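Local structure of regulatory protein SWI6 (Saccharomyces cerevisiae, 2XFV) at residues A[8-16]-A[45-53]. The protein works as the shared subunit of the yeast SBF and MBF complexes, which drive cell-cycle-dependent transcription, and is represented here by its amino-terminal domain. Numbering follows the deposited sequence.
Sequences YLGPHNEIP and NINETNPDS
The carboxamide of Asn-47 meets the turn 10-13 through its nitrogen: ND2 lies 3.7 Å from Leu-9 CD1 and equally near Gly-10 N, in van der Waals contact. Beyond it, the His-12 ring carries Pro-11 CB over one face, 4.0 Å above the plane and offset toward the rim, while Pro-11 CD reaches back to Asn-47 O. The carboxylate of Glu-14 folds over the same turn; its OE1 accepts from His-12 N at 2.9 Å on the syn side, 32° out of the carboxylate plane. CG of Glu-14 sits between its own N and carbonyl carbon (chi1 75°) and the chain bends at chi2, curling the acid toward the turn and presenting CG to Pro-51 CG at 3.5 Å. Cut back to an alanine, Glu-14 would lose its carboxylate and CG, which is likely to leave His-12 N without this acceptor and open a gap beside the Pro-51 ring. Deeper in, Ile-15 CD1 touches the carbonyl oxygens of Ile-46, Asn-47 and Thr-49, closest to Thr-49 O at 3.6 Å. The side chains of Leu-9 and Ile-46 cross at about a right angle, with Leu-9 CD1 and Ile-46 CD1 3.9 Å apart, and Ile-46 in turn packs on Ile-36 and Tyr-40 of helix 34-43. Ile-46 O is gripped from one face by Thr-49 N and Thr-49 OG1, the hydroxyl at 2.6 Å. A classic beta bulge places Glu-14 and Ile-15 opposite Leu-9, at the end of the hairpin 2-9/15-22. No hydrogen bond joins 8-16 to 45-53, where the hairpin tip meets the loop between helices 34-43 and 57-67: each side makes its turn bonds internally, so the contact rests on van der Waals packing, much of it methyl and methylene groups against backbone carbonyl oxygens.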
loop_
_atom_site.group_PDB
_atom_site.type_symbol
_atom_site.label_atom_id
_atom_site.label_comp_id
_atom_site.label_asym_id
_atom_site.label_seq_id
_atom_site.Cartn_x
_atom_site.Cartn_y
_atom_site.Cartn_z
ATOM N N TYR A 8 15.078 -6.291 -5.065
ATOM C CA TYR A 8 15.238 -6.893 -6.391
ATOM C C TYR A 8 14.073 -7.809 -6.741
ATOM O O TYR A 8 13.494 -8.455 -5.864
ATOM C CB TYR A 8 16.547 -7.700 -6.455
ATOM C CG TYR A 8 17.763 -6.844 -6.195
ATOM C CD1 TYR A 8 18.433 -6.217 -7.243
ATOM C CD2 TYR A 8 18.215 -6.626 -4.899
ATOM C CE1 TYR A 8 19.535 -5.411 -7.004
ATOM C CE2 TYR A 8 19.319 -5.828 -4.653
ATOM C CZ TYR A 8 19.971 -5.221 -5.707
ATOM O OH TYR A 8 21.066 -4.420 -5.461
ATOM N N LEU A 9 13.746 -7.882 -8.025
ATOM C CA LEU A 9 12.721 -8.817 -8.486
ATOM C C LEU A 9 13.110 -9.447 -9.816
ATOM O O LEU A 9 14.231 -9.268 -10.294
ATOM C CB LEU A 9 11.357 -8.124 -8.600
ATOM C CG LEU A 9 11.330 -6.842 -9.422
ATOM C CD1 LEU A 9 10.125 -6.811 -10.344
ATOM C CD2 LEU A 9 11.339 -5.639 -8.494
ATOM N N GLY A 10 12.179 -10.183 -10.415
ATOM C CA GLY A 10 12.475 -10.952 -11.612
ATOM C C GLY A 10 12.967 -12.350 -11.270
ATOM O O GLY A 10 13.388 -12.614 -10.139
ATOM N N PRO A 11 12.934 -13.257 -12.258
ATOM C CA PRO A 11 13.239 -14.673 -12.020
ATOM C C PRO A 11 14.664 -14.916 -11.515
ATOM O O PRO A 11 14.914 -15.942 -10.889
ATOM C CB PRO A 11 13.018 -15.322 -13.397
ATOM C CG PRO A 11 13.136 -14.220 -14.373
ATOM C CD PRO A 11 12.626 -12.983 -13.672
ATOM N N HIS A 12 15.577 -13.979 -11.760
ATOM C CA HIS A 12 16.950 -14.132 -11.291
ATOM C C HIS A 12 17.396 -12.959 -10.413
ATOM O O HIS A 12 18.592 -12.718 -10.261
ATOM C CB HIS A 12 17.902 -14.304 -12.480
ATOM C CG HIS A 12 17.544 -15.450 -13.373
ATOM N ND1 HIS A 12 16.916 -15.281 -14.588
ATOM C CD2 HIS A 12 17.717 -16.784 -13.221
ATOM C CE1 HIS A 12 16.718 -16.461 -15.147
ATOM N NE2 HIS A 12 17.196 -17.390 -14.338
ATOM N N ASN A 13 16.428 -12.250 -9.830
ATOM C CA ASN A 13 16.700 -11.088 -8.986
ATOM C C ASN A 13 17.552 -10.070 -9.732
ATOM O O ASN A 13 18.425 -9.432 -9.146
ATOM C CB ASN A 13 17.394 -11.511 -7.684
ATOM C CG ASN A 13 16.534 -12.442 -6.841
ATOM O OD1 ASN A 13 17.017 -13.435 -6.291
ATOM N ND2 ASN A 13 15.254 -12.129 -6.747
ATOM N N GLU A 14 17.282 -9.927 -11.028
ATOM C CA GLU A 14 18.092 -9.075 -11.895
ATOM C C GLU A 14 17.517 -7.654 -12.066
ATOM O O GLU A 14 18.175 -6.766 -12.624
ATOM C CB GLU A 14 18.288 -9.759 -13.259
ATOM C CG GLU A 14 17.057 -9.728 -14.195
ATOM C CD GLU A 14 16.111 -10.926 -14.042
ATOM O OE1 GLU A 14 15.778 -11.316 -12.907
ATOM O OE2 GLU A 14 15.680 -11.466 -15.076
ATOM N N ILE A 15 16.296 -7.436 -11.582
ATOM C CA ILE A 15 15.638 -6.138 -11.739
ATOM C C ILE A 15 15.602 -5.374 -10.426
ATOM O O ILE A 15 14.906 -5.772 -9.493
ATOM C CB ILE A 15 14.179 -6.289 -12.225
ATOM C CG1 ILE A 15 14.103 -7.154 -13.480
ATOM C CG2 ILE A 15 13.564 -4.921 -12.490
ATOM C CD1 ILE A 15 12.734 -7.788 -13.676
ATOM N N PRO A 16 16.347 -4.263 -10.342
ATOM C CA PRO A 16 16.349 -3.480 -9.103
ATOM C C PRO A 16 15.263 -2.411 -9.061
ATOM O O PRO A 16 14.961 -1.771 -10.070
ATOM C CB PRO A 16 17.715 -2.790 -9.152
ATOM C CG PRO A 16 17.930 -2.546 -10.622
ATOM C CD PRO A 16 17.286 -3.719 -11.343
ATOM N N ASN A 45 3.260 -6.939 -16.878
ATOM C CA ASN A 45 4.061 -7.928 -16.150
ATOM C C ASN A 45 5.464 -7.395 -15.854
ATOM O O ASN A 45 6.347 -7.442 -16.707
ATOM C CB ASN A 45 4.160 -9.233 -16.945
ATOM C CG ASN A 45 4.954 -10.310 -16.213
ATOM O OD1 ASN A 45 5.459 -10.086 -15.106
ATOM N ND2 ASN A 45 5.068 -11.487 -16.831
ATOM N N ILE A 46 5.672 -6.894 -14.640
ATOM C CA ILE A 46 6.933 -6.234 -14.321
ATOM C C ILE A 46 8.108 -7.197 -14.213
ATOM O O ILE A 46 9.277 -6.770 -14.274
ATOM C CB ILE A 46 6.828 -5.384 -13.038
ATOM C CG1 ILE A 46 6.530 -6.265 -11.825
ATOM C CG2 ILE A 46 5.744 -4.314 -13.203
ATOM C CD1 ILE A 46 6.496 -5.487 -10.522
ATOM N N ASN A 47 7.809 -8.488 -14.045
ATOM C CA ASN A 47 8.866 -9.489 -13.911
ATOM C C ASN A 47 9.624 -9.723 -15.212
ATOM O O ASN A 47 10.652 -10.391 -15.213
ATOM C CB ASN A 47 8.324 -10.816 -13.365
ATOM C CG ASN A 47 7.755 -10.677 -11.969
ATOM O OD1 ASN A 47 6.623 -11.083 -11.703
ATOM N ND2 ASN A 47 8.528 -10.083 -11.073
ATOM N N GLU A 48 9.119 -9.183 -16.320
ATOM C CA GLU A 48 9.852 -9.294 -17.579
ATOM C C GLU A 48 10.545 -7.990 -17.987
ATOM O O GLU A 48 10.977 -7.845 -19.135
ATOM C CB GLU A 48 8.970 -9.842 -18.709
ATOM C CG GLU A 48 7.770 -8.988 -19.080
ATOM C CD GLU A 48 6.883 -9.659 -20.126
ATOM O OE1 GLU A 48 7.354 -10.608 -20.788
ATOM O OE2 GLU A 48 5.717 -9.237 -20.284
ATOM N N THR A 49 10.663 -7.057 -17.041
ATOM C CA THR A 49 11.442 -5.835 -17.266
ATOM C C THR A 49 12.855 -6.186 -17.701
ATOM O O THR A 49 13.509 -7.056 -17.119
ATOM C CB THR A 49 11.508 -4.937 -16.007
ATOM O OG1 THR A 49 10.179 -4.644 -15.564
ATOM C CG2 THR A 49 12.229 -3.607 -16.313
ATOM N N ASN A 50 13.322 -5.516 -18.745
ATOM C CA ASN A 50 14.679 -5.719 -19.224
ATOM C C ASN A 50 15.615 -4.874 -18.371
ATOM O O ASN A 50 15.479 -3.656 -18.324
ATOM C CB ASN A 50 14.771 -5.311 -20.697
ATOM C CG ASN A 50 16.110 -5.658 -21.327
ATOM O OD1 ASN A 50 17.116 -5.824 -20.636
ATOM N ND2 ASN A 50 16.125 -5.761 -22.653
ATOM N N PRO A 51 16.562 -5.522 -17.677
ATOM C CA PRO A 51 17.498 -4.770 -16.834
ATOM C C PRO A 51 18.322 -3.783 -17.664
ATOM O O PRO A 51 18.827 -2.795 -17.125
ATOM C CB PRO A 51 18.418 -5.859 -16.258
ATOM C CG PRO A 51 17.690 -7.143 -16.449
ATOM C CD PRO A 51 16.841 -6.968 -17.671
ATOM N N ASP A 52 18.444 -4.034 -18.965
ATOM C CA ASP A 52 19.296 -3.200 -19.818
ATOM C C ASP A 52 18.636 -1.926 -20.343
ATOM O O ASP A 52 19.326 -1.001 -20.775
ATOM C CB ASP A 52 19.845 -4.009 -21.000
ATOM C CG ASP A 52 20.860 -5.050 -20.574
ATOM O OD1 ASP A 52 21.497 -4.869 -19.514
ATOM O OD2 ASP A 52 21.018 -6.049 -21.305
ATOM N N SER A 53 17.309 -1.874 -20.313
ATOM C CA SER A 53 16.599 -0.772 -20.947
ATOM C C SER A 53 16.417 0.407 -20.005
ATOM O O SER A 53 16.231 0.231 -18.797
ATOM C CB SER A 53 15.231 -1.233 -21.454
ATOM O OG SER A 53 14.266 -1.196 -20.413
#